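Local coordinates for protein SM80.1 Vicilin (PDB 5VF5) that probably serves as a seed storage protein of the 7S vicilin family, with two cupin domains, and binds copper and sodium ions, at residues 21-26 with 137-142; 80-85 with 99-104; 246-251 with 390-395; 359-364 with 370-375. One frame throughout, in Å; residues are numbered along the deposited sequence. Where two conformers were deposited one is given.

Contact 1: residues 21-26 with 137-142; sequences SRFRAS and EYFSAG. With NA (sodium ion), chain B.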
loop_
_atom_site.group_PDB
_atom_site.type_symbol
_atom_site.label_atom_id
_atom_site.label_comp_id
_atom_site.label_asym_id
_atom_site.label_seq_id
_atom_site.Cartn_x
_atom_site.Cartn_y
_atom_site.Cartn_z
ATOM N N SER A 21 4.421 -8.363 13.249
ATOM C CA SER A 21 3.326 -7.882 14.102
ATOM C C SER A 21 3.859 -6.946 15.167
ATOM O O SER A 21 4.830 -7.255 15.850
ATOM C CB SER A 21 2.532 -8.966 14.880
ATOM O OG SER A 21 1.907 -9.830 14.040
ATOM N N ARG A 22 3.193 -5.819 15.339
ATOM C CA ARG A 22 3.555 -4.858 16.371
ATOM C C ARG A 22 3.008 -5.184 17.760
ATOM O O ARG A 22 3.480 -4.671 18.765
ATOM C CB ARG A 22 3.160 -3.448 15.956
ATOM C CG ARG A 22 4.144 -2.847 14.929
ATOM C CD ARG A 22 5.368 -2.257 15.664
ATOM N NE ARG A 22 6.411 -1.636 14.842
ATOM C CZ ARG A 22 6.471 -0.352 14.455
ATOM N NH1 ARG A 22 5.502 0.509 14.719
ATOM N NH2 ARG A 22 7.498 0.050 13.716
ATOM N N PHE A 23 2.023 -6.058 17.795
ATOM C CA PHE A 23 1.413 -6.498 19.057
ATOM C C PHE A 23 0.736 -7.831 18.837
ATOM O O PHE A 23 0.509 -8.243 17.689
ATOM C CB PHE A 23 0.444 -5.457 19.614
ATOM C CG PHE A 23 -0.542 -4.881 18.602
ATOM C CD1 PHE A 23 -1.556 -5.661 18.067
ATOM C CD2 PHE A 23 -0.460 -3.561 18.195
ATOM C CE1 PHE A 23 -2.462 -5.155 17.166
ATOM C CE2 PHE A 23 -1.357 -3.058 17.273
ATOM C CZ PHE A 23 -2.377 -3.846 16.792
ATOM N N ARG A 24 0.373 -8.474 19.947
ATOM C CA ARG A 24 -0.366 -9.720 19.920
ATOM C C ARG A 24 -1.801 -9.426 20.238
ATOM O O ARG A 24 -2.125 -9.112 21.382
ATOM C CB ARG A 24 0.188 -10.663 20.990
ATOM C CG ARG A 24 1.664 -10.904 20.935
ATOM C CD ARG A 24 2.019 -11.710 19.700
ATOM N NE ARG A 24 3.422 -12.118 19.750
ATOM C CZ ARG A 24 4.346 -11.818 18.841
ATOM N NH1 ARG A 24 4.047 -11.126 17.737
ATOM N NH2 ARG A 24 5.584 -12.244 19.025
ATOM N N ALA A 25 -2.658 -9.462 19.220
ATOM C CA ALA A 25 -4.054 -9.135 19.395
ATOM C C ALA A 25 -4.946 -10.311 19.059
ATOM O O ALA A 25 -4.731 -11.016 18.070
ATOM C CB ALA A 25 -4.460 -7.950 18.515
ATOM N N SER A 26 -5.995 -10.498 19.835
ATOM C CA SER A 26 -6.897 -11.598 19.583
ATOM C C SER A 26 -7.719 -11.423 18.320
ATOM O O SER A 26 -7.974 -12.423 17.596
ATOM C CB SER A 26 -7.801 -11.810 20.795
ATOM O OG SER A 26 -8.586 -10.634 21.051
ATOM N N GLU A 137 3.519 3.677 17.051
ATOM C CA GLU A 137 2.130 3.821 17.539
ATOM C C GLU A 137 2.132 4.273 18.993
ATOM O O GLU A 137 2.939 3.807 19.813
ATOM C CB GLU A 137 1.356 2.501 17.484
ATOM C CG GLU A 137 1.012 1.987 16.095
ATOM C CD GLU A 137 0.258 0.661 16.172
ATOM O OE1 GLU A 137 0.669 -0.241 16.958
ATOM O OE2 GLU A 137 -0.742 0.518 15.445
ATOM N N TYR A 138 1.183 5.137 19.297
ATOM C CA TYR A 138 1.021 5.719 20.607
ATOM C C TYR A 138 -0.369 5.416 21.097
ATOM O O TYR A 138 -1.350 6.058 20.642
ATOM C CB TYR A 138 1.259 7.225 20.531
ATOM C CG TYR A 138 2.652 7.640 20.065
ATOM C CD1 TYR A 138 2.950 7.634 18.703
ATOM C CD2 TYR A 138 3.688 7.983 20.950
ATOM C CE1 TYR A 138 4.205 7.951 18.232
ATOM C CE2 TYR A 138 4.937 8.342 20.458
ATOM C CZ TYR A 138 5.199 8.289 19.116
ATOM O OH TYR A 138 6.451 8.647 18.628
ATOM N N PHE A 139 -0.512 4.428 21.979
ATOM C CA PHE A 139 -1.816 4.048 22.522
ATOM C C PHE A 139 -2.212 4.940 23.694
ATOM O O PHE A 139 -1.647 4.878 24.775
ATOM C CB PHE A 139 -1.828 2.583 22.972
ATOM C CG PHE A 139 -1.990 1.630 21.841
ATOM C CD1 PHE A 139 -3.229 1.400 21.291
ATOM C CD2 PHE A 139 -0.890 1.060 21.250
ATOM C CE1 PHE A 139 -3.407 0.568 20.188
ATOM C CE2 PHE A 139 -1.058 0.204 20.178
ATOM C CZ PHE A 139 -2.301 -0.024 19.640
ATOM N N SER A 140 -3.219 5.775 23.416
ATOM C CA SER A 140 -3.866 6.596 24.415
ATOM C C SER A 140 -4.828 5.704 25.228
ATOM O O SER A 140 -4.827 5.716 26.450
ATOM C CB SER A 140 -4.584 7.781 23.753
ATOM O OG SER A 140 -5.211 7.370 22.534
ATOM N N ALA A 141 -5.659 4.964 24.515
ATOM C CA ALA A 141 -6.410 3.872 25.094
ATOM C C ALA A 141 -5.472 2.786 25.547
ATOM O O ALA A 141 -4.333 2.723 25.128
ATOM C CB ALA A 141 -7.424 3.330 24.093
ATOM N N GLY A 142 -5.975 1.912 26.378
ATOM C CA GLY A 142 -5.138 0.817 26.861
ATOM C C GLY A 142 -4.998 0.863 28.346
ATOM O O GLY A 142 -5.744 1.562 29.034
HETATM NA NA NA B . -3.772 -11.570 16.000
HETATM O O HOH W 1 -1.768 -10.303 16.524
HETATM O O HOH W 2 -5.733 -13.045 15.873
HETATM O O HOH W 3 -3.222 -12.423 13.888
#
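Arg22 meets Glu137 at the root of its side chain, where CB lies 4.2 Å from Glu137 OE1. The Arg22 chain bends at chi2 (-83°), and its NH1 gives a hydrogen bond to the backbone O of Val135. The two charges stay apart, with Arg22 NH1 5.4 Å from Glu137 OE1. Any attraction between them probably acts through space rather than as a bond. Phe23 carries more of the contact. Its CG sits between the backbone N and the carbonyl carbon (chi1 47°), which sends the ring across to 137-142. Glu137 OE1 lies at the edge of this ring, 3.5 Å from Phe23 CE2. Ring and carboxylate are nearly coplanar, 6° apart, although the side chains cross at about a right angle. The oxygen thus faces the slightly positive rim of the ring and not its pi cloud. Phe23 CE2 also touches the edge of the Phe139 ring, 4.0 Å from CZ of Phe139. These are two loops of the N-terminal cupin domain. Loop 21-26 leads from strand 20-21 to strand 28-32. Loop 137-142 comes after strand 120-128. Phe30 and Met62 pack on both Phe23 and Glu137. Past the touching residues, Ala25 turns to a sodium ion, which its backbone O binds at 2.4 Å. Gly28 O and three waters are the other ligands. One of these waters accepts from Ala25 N at 3.0 Å and donates to Phe23 O. A second donates to Ser26 O at 2.9 Å.

Contact 2: residues 80-85 with 99-104; sequences GTISIA and DVLRLH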
loop_
_atom_site.group_PDB
_atom_site.type_symbol
_atom_site.label_atom_id
_atom_site.label_comp_id
_atom_site.label_asym_id
_atom_site.label_seq_id
_atom_site.Cartn_x
_atom_site.Cartn_y
_atom_site.Cartn_z
ATOM N N GLY A 80 -15.255 -1.352 7.141
ATOM C CA GLY A 80 -14.866 -0.956 8.509
ATOM C C GLY A 80 -15.092 0.512 8.714
ATOM O O GLY A 80 -15.062 1.280 7.744
ATOM N N THR A 81 -15.293 0.907 9.966
ATOM C CA THR A 81 -15.524 2.279 10.270
ATOM C C THR A 81 -14.277 2.847 10.939
ATOM O O THR A 81 -13.795 2.251 11.891
ATOM C CB THR A 81 -16.746 2.419 11.193
ATOM O OG1 THR A 81 -17.873 1.879 10.489
ATOM C CG2 THR A 81 -16.966 3.899 11.547
ATOM N N ILE A 82 -13.776 3.961 10.419
ATOM C CA ILE A 82 -12.683 4.693 11.042
ATOM C C ILE A 82 -13.246 5.900 11.750
ATOM O O ILE A 82 -14.029 6.659 11.186
ATOM C CB ILE A 82 -11.568 5.097 10.058
ATOM C CG1 ILE A 82 -10.375 5.652 10.824
ATOM C CG2 ILE A 82 -12.067 6.078 8.978
ATOM C CD1 ILE A 82 -9.143 5.801 9.998
ATOM N N SER A 83 -12.848 6.109 12.982
ATOM C CA SER A 83 -13.187 7.268 13.751
ATOM C C SER A 83 -11.928 8.062 14.065
ATOM O O SER A 83 -10.976 7.496 14.599
ATOM C CB SER A 83 -13.937 6.871 15.016
ATOM O OG SER A 83 -15.103 6.110 14.704
ATOM N N ILE A 84 -11.911 9.352 13.770
ATOM C CA ILE A 84 -10.751 10.209 13.890
ATOM C C ILE A 84 -11.078 11.322 14.890
ATOM O O ILE A 84 -12.021 12.094 14.682
ATOM C CB ILE A 84 -10.373 10.820 12.538
ATOM C CG1 ILE A 84 -10.305 9.746 11.474
ATOM C CG2 ILE A 84 -9.087 11.616 12.661
ATOM C CD1 ILE A 84 -10.152 10.243 10.057
ATOM N N ALA A 85 -10.305 11.424 15.942
ATOM C CA ALA A 85 -10.467 12.387 17.023
ATOM C C ALA A 85 -9.315 13.389 16.989
ATOM O O ALA A 85 -8.175 13.038 17.192
ATOM C CB ALA A 85 -10.550 11.709 18.358
ATOM N N ASP A 99 -11.620 2.118 -1.065
ATOM C CA ASP A 99 -11.513 3.454 -0.483
ATOM C C ASP A 99 -10.060 3.787 -0.140
ATOM O O ASP A 99 -9.307 2.923 0.377
ATOM C CB ASP A 99 -12.338 3.586 0.774
ATOM C CG ASP A 99 -13.834 3.739 0.525
ATOM O OD1 ASP A 99 -14.294 3.990 -0.628
ATOM O OD2 ASP A 99 -14.570 3.647 1.547
ATOM N N VAL A 100 -9.707 5.020 -0.408
ATOM C CA VAL A 100 -8.430 5.620 -0.104
ATOM C C VAL A 100 -8.634 6.773 0.840
ATOM O O VAL A 100 -9.457 7.633 0.568
ATOM C CB VAL A 100 -7.723 6.130 -1.373
ATOM C CG1 VAL A 100 -6.385 6.764 -1.034
ATOM C CG2 VAL A 100 -7.580 5.018 -2.415
ATOM N N LEU A 101 -7.874 6.827 1.946
ATOM C CA LEU A 101 -8.028 7.860 2.958
ATOM C C LEU A 101 -6.671 8.360 3.366
ATOM O O LEU A 101 -5.830 7.558 3.810
ATOM C CB LEU A 101 -8.778 7.320 4.183
ATOM C CG LEU A 101 -9.074 8.324 5.275
ATOM C CD1 LEU A 101 -10.121 9.327 4.866
ATOM C CD2 LEU A 101 -9.505 7.578 6.534
ATOM N N ARG A 102 -6.424 9.657 3.207
ATOM C CA ARG A 102 -5.223 10.288 3.778
ATOM C C ARG A 102 -5.501 10.601 5.243
ATOM O O ARG A 102 -6.472 11.266 5.578
ATOM C CB ARG A 102 -4.927 11.551 2.992
ATOM C CG ARG A 102 -3.797 12.395 3.502
ATOM C CD ARG A 102 -2.457 11.915 3.004
ATOM N NE ARG A 102 -1.496 12.903 3.455
ATOM C CZ ARG A 102 -0.981 12.956 4.676
ATOM N NH1 ARG A 102 -1.181 11.964 5.550
ATOM N NH2 ARG A 102 -0.187 13.944 4.998
ATOM N N LEU A 103 -4.617 10.102 6.117
ATOM C CA LEU A 103 -4.719 10.338 7.551
ATOM C C LEU A 103 -3.505 11.165 7.996
ATOM O O LEU A 103 -2.316 10.715 7.924
ATOM C CB LEU A 103 -4.692 8.986 8.275
ATOM C CG LEU A 103 -5.004 9.018 9.748
ATOM C CD1 LEU A 103 -6.452 9.424 10.012
ATOM C CD2 LEU A 103 -4.676 7.636 10.336
ATOM N N HIS A 104 -3.769 12.336 8.508
ATOM C CA HIS A 104 -2.713 13.187 9.006
ATOM C C HIS A 104 -2.001 12.523 10.183
ATOM O O HIS A 104 -2.611 11.885 11.045
ATOM C CB HIS A 104 -3.291 14.559 9.460
ATOM C CG HIS A 104 -3.690 15.442 8.338
ATOM N ND1 HIS A 104 -2.780 16.180 7.615
ATOM C CD2 HIS A 104 -4.911 15.713 7.813
ATOM C CE1 HIS A 104 -3.425 16.874 6.688
ATOM N NE2 HIS A 104 -4.719 16.605 6.783
#
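Leu101 and Leu103 both hold CG opposite the backbone N (chi1 -176° and -171°), and this carries their methyls across to Ile82 and Ile84. The contact is part of the cupin beta-barrel core. Strand 80-85 belongs to one antiparallel sheet and strand 100-103 to another, and the two sheets face each other. The axes of the two strand segments approach to 10.9 Å and run at 20° to one another. That spacing is filled by side chains from both sheets, which meet midway. Ile82 and Leu101 reach toward each other tip to tip, with Ile82 CG2 3.8 Å from Leu101 CD2. Ile82 CD1 meets the same methyl at 3.9 Å, so the CD2 branch of Leu101 rests against two arms of one isoleucine. All four side chains are buried. Phe73 and Ile109 pack on both Ile82 and Leu103, and Phe93 packs on both isoleucines. Arg102, between the two leucines, instead makes salt bridges to Glu70 and Asp240. Ile84 and Leu103 do not meet end on. They slide past each other in opposite directions, so that Leu103 CD1 lies 3.8 Å from Ile84 CD1 and 4.1 Å from Ile84 CG1.

Contact 3: residues 246-251 with 390-395; sequences AFMNIN and SYFVAG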
loop_
_atom_site.group_PDB
_atom_site.type_symbol
_atom_site.label_atom_id
_atom_site.label_comp_id
_atom_site.label_asym_id
_atom_site.label_seq_id
_atom_site.Cartn_x
_atom_site.Cartn_y
_atom_site.Cartn_z
ATOM N N ALA A 246 -2.234 3.153 -6.822
ATOM C CA ALA A 246 -2.507 2.512 -8.073
ATOM C C ALA A 246 -3.187 1.171 -7.764
ATOM O O ALA A 246 -2.829 0.443 -6.828
ATOM C CB ALA A 246 -1.247 2.295 -8.879
ATOM N N PHE A 247 -4.131 0.821 -8.616
ATOM C CA PHE A 247 -4.817 -0.451 -8.585
ATOM C C PHE A 247 -4.622 -1.148 -9.929
ATOM O O PHE A 247 -4.984 -0.590 -10.970
ATOM C CB PHE A 247 -6.309 -0.208 -8.361
ATOM C CG PHE A 247 -6.614 0.567 -7.106
ATOM C CD1 PHE A 247 -6.590 1.948 -7.091
ATOM C CD2 PHE A 247 -6.861 -0.118 -5.920
ATOM C CE1 PHE A 247 -6.887 2.647 -5.931
ATOM C CE2 PHE A 247 -7.191 0.567 -4.749
ATOM C CZ PHE A 247 -7.165 1.961 -4.753
ATOM N N MET A 248 -4.000 -2.324 -9.914
ATOM C CA MET A 248 -3.769 -3.059 -11.155
ATOM C C MET A 248 -4.369 -4.424 -10.997
ATOM O O MET A 248 -4.102 -5.111 -10.017
ATOM C CB MET A 248 -2.282 -3.131 -11.523
ATOM C CG MET A 248 -2.014 -3.820 -12.848
ATOM S SD MET A 248 -0.384 -3.444 -13.484
ATOM C CE MET A 248 0.526 -4.506 -12.394
ATOM N N ASN A 249 -5.157 -4.808 -11.998
ATOM C CA ASN A 249 -5.710 -6.126 -12.095
ATOM C C ASN A 249 -5.308 -6.730 -13.428
ATOM O O ASN A 249 -5.490 -6.103 -14.478
ATOM C CB ASN A 249 -7.235 -6.114 -11.978
ATOM C CG ASN A 249 -7.803 -7.528 -11.861
ATOM O OD1 ASN A 249 -7.455 -8.275 -10.954
ATOM N ND2 ASN A 249 -8.572 -7.929 -12.828
ATOM N N ILE A 250 -4.739 -7.932 -13.361
ATOM C CA ILE A 250 -4.408 -8.713 -14.553
ATOM C C ILE A 250 -5.337 -9.940 -14.531
ATOM O O ILE A 250 -5.326 -10.750 -13.572
ATOM C CB ILE A 250 -2.931 -9.128 -14.568
ATOM C CG1 ILE A 250 -2.020 -7.891 -14.424
ATOM C CG2 ILE A 250 -2.620 -9.884 -15.854
ATOM C CD1 ILE A 250 -0.567 -8.197 -14.384
ATOM N N ASN A 251 -6.129 -10.077 -15.581
ATOM C CA ASN A 251 -7.044 -11.191 -15.643
ATOM C C ASN A 251 -6.303 -12.522 -15.754
ATOM O O ASN A 251 -5.150 -12.579 -16.198
ATOM C CB ASN A 251 -7.962 -11.017 -16.826
ATOM C CG ASN A 251 -8.918 -9.853 -16.696
ATOM O OD1 ASN A 251 -9.298 -9.451 -15.614
ATOM N ND2 ASN A 251 -9.387 -9.378 -17.814
ATOM N N SER A 390 -2.949 -3.337 -26.626
ATOM C CA SER A 390 -2.150 -2.490 -25.717
ATOM C C SER A 390 -2.363 -2.863 -24.292
ATOM O O SER A 390 -3.402 -3.415 -23.926
ATOM C CB SER A 390 -2.498 -1.002 -25.894
ATOM O OG SER A 390 -2.155 -0.537 -27.180
ATOM N N TYR A 391 -1.305 -2.603 -23.503
ATOM C CA TYR A 391 -1.332 -2.575 -22.030
ATOM C C TYR A 391 -1.362 -3.922 -21.366
ATOM O O TYR A 391 -0.414 -4.282 -20.620
ATOM C CB TYR A 391 -2.488 -1.705 -21.497
ATOM C CG TYR A 391 -2.581 -0.365 -22.176
ATOM C CD1 TYR A 391 -1.480 0.445 -22.303
ATOM C CD2 TYR A 391 -3.763 0.055 -22.737
ATOM C CE1 TYR A 391 -1.552 1.666 -22.965
ATOM C CE2 TYR A 391 -3.854 1.274 -23.379
ATOM C CZ TYR A 391 -2.764 2.074 -23.495
ATOM O OH TYR A 391 -2.879 3.290 -24.119
ATOM N N PHE A 392 -2.389 -4.723 -21.662
ATOM C CA PHE A 392 -2.482 -6.090 -21.133
ATOM C C PHE A 392 -2.889 -7.028 -22.246
ATOM O O PHE A 392 -3.761 -6.691 -23.059
ATOM C CB PHE A 392 -3.497 -6.200 -20.011
ATOM C CG PHE A 392 -3.311 -5.209 -18.889
ATOM C CD1 PHE A 392 -3.869 -3.937 -18.970
ATOM C CD2 PHE A 392 -2.651 -5.551 -17.746
ATOM C CE1 PHE A 392 -3.721 -3.025 -17.926
ATOM C CE2 PHE A 392 -2.511 -4.654 -16.694
ATOM C CZ PHE A 392 -3.048 -3.398 -16.780
ATOM N N VAL A 393 -2.228 -8.190 -22.284
ATOM C CA VAL A 393 -2.453 -9.169 -23.346
ATOM C C VAL A 393 -2.419 -10.581 -22.762
ATOM O O VAL A 393 -2.097 -10.763 -21.589
ATOM C CB VAL A 393 -1.402 -9.022 -24.475
ATOM C CG1 VAL A 393 -1.390 -7.639 -25.062
ATOM C CG2 VAL A 393 -0.009 -9.369 -24.032
ATOM N N ALA A 394 -2.720 -11.592 -23.591
ATOM C CA ALA A 394 -2.580 -12.955 -23.135
ATOM C C ALA A 394 -1.116 -13.243 -22.788
ATOM O O ALA A 394 -0.207 -12.897 -23.524
ATOM C CB ALA A 394 -3.038 -13.918 -24.214
ATOM N N GLY A 395 -0.919 -13.919 -21.676
ATOM C CA GLY A 395 0.407 -14.348 -21.261
ATOM C C GLY A 395 0.815 -15.587 -22.015
ATOM O O GLY A 395 -0.000 -16.162 -22.751
#
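Phe392 pushes the CE2 corner of its ring against Met248 and Ile250, and this is the close part of the contact. Met248 CG lies near the ring plane, at the edge, 4.0 Å from Phe392 CE2. Ile250 CG1 reaches the same CE2 at 4.0 Å, its side chain crossing that of Phe392 at about a right angle. With CG opposite the backbone N (chi1 -177°), the Met248 chain extends toward the ring, and its bend at chi3 turns the methyl away. The sulfur makes an edge-on Met-aromatic contact: Met248 SD is 5.2 Å from the centroid of the Phe392 ring and 80° off the ring normal. Asn249 brings its backbone O to 4.0 Å from Phe392 CE2, while its side chain, directed away from 390-395, is held by Asn336 and Gln226. Strand 246-250 and strand 392-394 belong to different sheets of the C-terminal cupin domain. Their segment axes run at 16° and approach to 9.3 Å, and the Phe392 ring bridges much of that gap. Val256, on strand 254-261, packs against both Ile250 and Phe392. Toward solvent the contact thins out: Tyr391 and Ala394, before and after Phe392, do not reach 246-251. Tyr391 forms a classic gamma turn, in which Phe392 N donates to Ser390 O at 2.8 Å. The turn leads straight into the strand, and probably helps to set where the Phe392 ring enters. Between the side chains the contact is apolar, the sulfur beside the ring rim may add a small electrostatic term, and burial of Phe392 probably supplies most of its stability.

Contact 4: residues 359-364 with 370-375; sequences NIWRNI and ELSFNM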
loop_
_atom_site.group_PDB
_atom_site.type_symbol
_atom_site.label_atom_id
_atom_site.label_comp_id
_atom_site.label_asym_id
_atom_site.label_seq_id
_atom_site.Cartn_x
_atom_site.Cartn_y
_atom_site.Cartn_z
ATOM N N ASN A 359 2.901 2.355 -27.388
ATOM C CA ASN A 359 4.180 2.190 -26.709
ATOM C C ASN A 359 5.131 3.288 -27.117
ATOM O O ASN A 359 4.841 4.022 -28.059
ATOM C CB ASN A 359 4.744 0.796 -26.957
ATOM C CG ASN A 359 5.460 0.661 -28.268
ATOM O OD1 ASN A 359 6.658 0.765 -28.308
ATOM N ND2 ASN A 359 4.756 0.400 -29.305
ATOM N N ILE A 360 6.286 3.404 -26.462
ATOM C CA ILE A 360 7.187 4.494 -26.760
ATOM C C ILE A 360 7.681 4.519 -28.194
ATOM O O ILE A 360 7.953 5.596 -28.732
ATOM C CB ILE A 360 8.354 4.572 -25.786
ATOM C CG1 ILE A 360 9.206 3.308 -25.826
ATOM C CG2 ILE A 360 7.816 4.893 -24.389
ATOM C CD1 ILE A 360 10.508 3.420 -25.075
ATOM N N TRP A 361 7.792 3.349 -28.826
ATOM C CA TRP A 361 8.337 3.279 -30.181
ATOM C C TRP A 361 7.398 3.894 -31.211
ATOM O O TRP A 361 7.830 4.258 -32.321
ATOM C CB TRP A 361 8.733 1.861 -30.556
ATOM C CG TRP A 361 9.887 1.369 -29.751
ATOM C CD1 TRP A 361 9.825 0.615 -28.621
ATOM C CD2 TRP A 361 11.261 1.584 -30.007
ATOM N NE1 TRP A 361 11.063 0.341 -28.155
ATOM C CE2 TRP A 361 11.981 0.936 -28.980
ATOM C CE3 TRP A 361 11.972 2.270 -30.989
ATOM C CZ2 TRP A 361 13.359 0.953 -28.925
ATOM C CZ3 TRP A 361 13.343 2.274 -30.919
ATOM C CH2 TRP A 361 14.019 1.654 -29.884
ATOM N N ARG A 362 6.132 4.064 -30.846
ATOM C CA ARG A 362 5.184 4.812 -31.700
ATOM C C ARG A 362 5.682 6.223 -31.981
ATOM O O ARG A 362 5.302 6.832 -33.003
ATOM C CB ARG A 362 3.764 4.933 -31.066
ATOM C CG ARG A 362 2.959 3.657 -31.031
ATOM C CD ARG A 362 2.524 3.174 -32.421
ATOM N NE ARG A 362 1.562 4.060 -33.082
ATOM C CZ ARG A 362 0.248 4.014 -32.905
ATOM N NH1 ARG A 362 -0.291 3.116 -32.079
ATOM N NH2 ARG A 362 -0.535 4.863 -33.571
ATOM N N ASN A 363 6.475 6.751 -31.050
ATOM C CA ASN A 363 6.973 8.129 -31.077
ATOM C C ASN A 363 8.447 8.222 -31.424
ATOM O O ASN A 363 9.089 9.255 -31.144
ATOM C CB ASN A 363 6.620 8.775 -29.767
ATOM C CG ASN A 363 5.126 8.908 -29.604
ATOM O OD1 ASN A 363 4.457 9.339 -30.543
ATOM N ND2 ASN A 363 4.579 8.419 -28.491
ATOM N N ILE A 364 8.958 7.166 -32.079
ATOM C CA ILE A 364 10.338 7.128 -32.570
ATOM C C ILE A 364 10.255 6.915 -34.079
ATOM O O ILE A 364 9.530 6.043 -34.532
ATOM C CB ILE A 364 11.163 6.038 -31.847
ATOM C CG1 ILE A 364 11.243 6.433 -30.359
ATOM C CG2 ILE A 364 12.539 5.901 -32.481
ATOM C CD1 ILE A 364 11.968 5.470 -29.459
ATOM N N GLU A 370 15.819 1.996 -37.451
ATOM C CA GLU A 370 16.812 1.321 -38.264
ATOM C C GLU A 370 18.187 1.401 -37.617
ATOM O O GLU A 370 18.922 0.402 -37.551
ATOM C CB GLU A 370 16.834 1.907 -39.691
ATOM C CG GLU A 370 17.977 1.363 -40.565
ATOM C CD GLU A 370 17.704 1.470 -42.039
ATOM O OE1 GLU A 370 16.520 1.449 -42.514
ATOM O OE2 GLU A 370 18.709 1.582 -42.745
ATOM N N LEU A 371 18.561 2.591 -37.157
ATOM C CA LEU A 371 19.867 2.766 -36.493
ATOM C C LEU A 371 19.933 2.055 -35.147
ATOM O O LEU A 371 20.981 1.544 -34.753
ATOM C CB LEU A 371 20.204 4.228 -36.331
ATOM C CG LEU A 371 20.605 4.933 -37.621
ATOM C CD1 LEU A 371 20.489 6.425 -37.491
ATOM C CD2 LEU A 371 22.035 4.614 -37.975
ATOM N N SER A 372 18.811 2.002 -34.446
ATOM C CA SER A 372 18.733 1.381 -33.130
ATOM C C SER A 372 19.086 -0.085 -33.168
ATOM O O SER A 372 19.828 -0.581 -32.297
ATOM C CB SER A 372 17.325 1.498 -32.563
ATOM O OG SER A 372 17.024 2.843 -32.161
ATOM N N PHE A 373 18.564 -0.788 -34.185
ATOM C CA PHE A 373 18.666 -2.246 -34.225
ATOM C C PHE A 373 19.457 -2.808 -35.386
ATOM O O PHE A 373 19.527 -4.019 -35.520
ATOM C CB PHE A 373 17.266 -2.863 -34.175
ATOM C CG PHE A 373 16.501 -2.487 -32.939
ATOM C CD1 PHE A 373 16.916 -2.904 -31.685
ATOM C CD2 PHE A 373 15.420 -1.646 -33.018
ATOM C CE1 PHE A 373 16.239 -2.528 -30.557
ATOM C CE2 PHE A 373 14.733 -1.275 -31.885
ATOM C CZ PHE A 373 15.156 -1.691 -30.656
ATOM N N ASN A 374 20.091 -1.943 -36.173
ATOM C CA ASN A 374 20.920 -2.373 -37.304
ATOM C C ASN A 374 20.129 -3.335 -38.191
ATOM O O ASN A 374 20.615 -4.400 -38.557
ATOM C CB ASN A 374 22.226 -3.026 -36.829
ATOM C CG ASN A 374 23.198 -3.265 -37.964
ATOM O OD1 ASN A 374 23.154 -2.598 -38.994
ATOM N ND2 ASN A 374 24.076 -4.253 -37.780
ATOM N N MET A 375 18.901 -2.918 -38.523
ATOM C CA MET A 375 18.092 -3.650 -39.472
ATOM C C MET A 375 17.150 -2.693 -40.153
ATOM O O MET A 375 16.919 -1.601 -39.653
ATOM C CB MET A 375 17.355 -4.844 -38.855
ATOM C CG MET A 375 16.831 -4.666 -37.473
ATOM S SD MET A 375 16.124 -6.226 -36.906
ATOM C CE MET A 375 14.576 -6.242 -37.807
#
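Trp361 and Phe373 come from opposite directions and meet through the outer part of the indole. Each has CG anti to its carbonyl carbon (chi1 -67° and -59°), turning the rings together. Trp361 CH2 lies 3.6 Å from Phe373 CZ, and Phe373 CE2 sits over one face of the indole. The rings are oblique: their planes are 47° apart, and the six-membered ring of Trp361 and the Phe373 ring have centroids 5.2 Å apart. Ser372 OG comes to the indole edge, 3.9 Å from Trp361 CZ3, while its hydrogen bond goes to Ala368 O within the helix. Ile364 CD1 covers the other face of the indole, 3.5 Å above the plane toward the rim. Phe384, on helix 377-385, also meets the Trp361 ring. This is a helical extension of the C-terminal cupin half, in which a 3-10 turn at 360-362 packs on the end of helix 366-373. In 7S vicilin trimers such helices commonly contact the next subunit, and the exposed Phe373 is consistent with that. An Asx turn steadies the 3-10 turn: Trp361 N donates to Asn359 OD1 at 2.9 Å, from above the carbonyl plane. Lys369 NZ ties the turn to the helix through Trp361 O and Ile364 O.

Contact 2 is nested in the loop closed by contact 1, and both belong to the N-terminal cupin half, with centres 18 Å apart. Contacts 3 and 4 follow in the C-terminal half, where contact 4 is nested inside contact 3, centres 24 Å apart. Contacts 1 and 4 are farthest apart, about 56 Å between centres on opposite sides of the chain's centre. Contacts 2 and 3 each join two facing sheets of a cupin domain. They also touch each other, with Val100 CG2 3.9 Å from Phe247 CZ, so the two halves pack together. Contact 1 joins loops beside the sodium site, and contact 4 lies in the outlying helices.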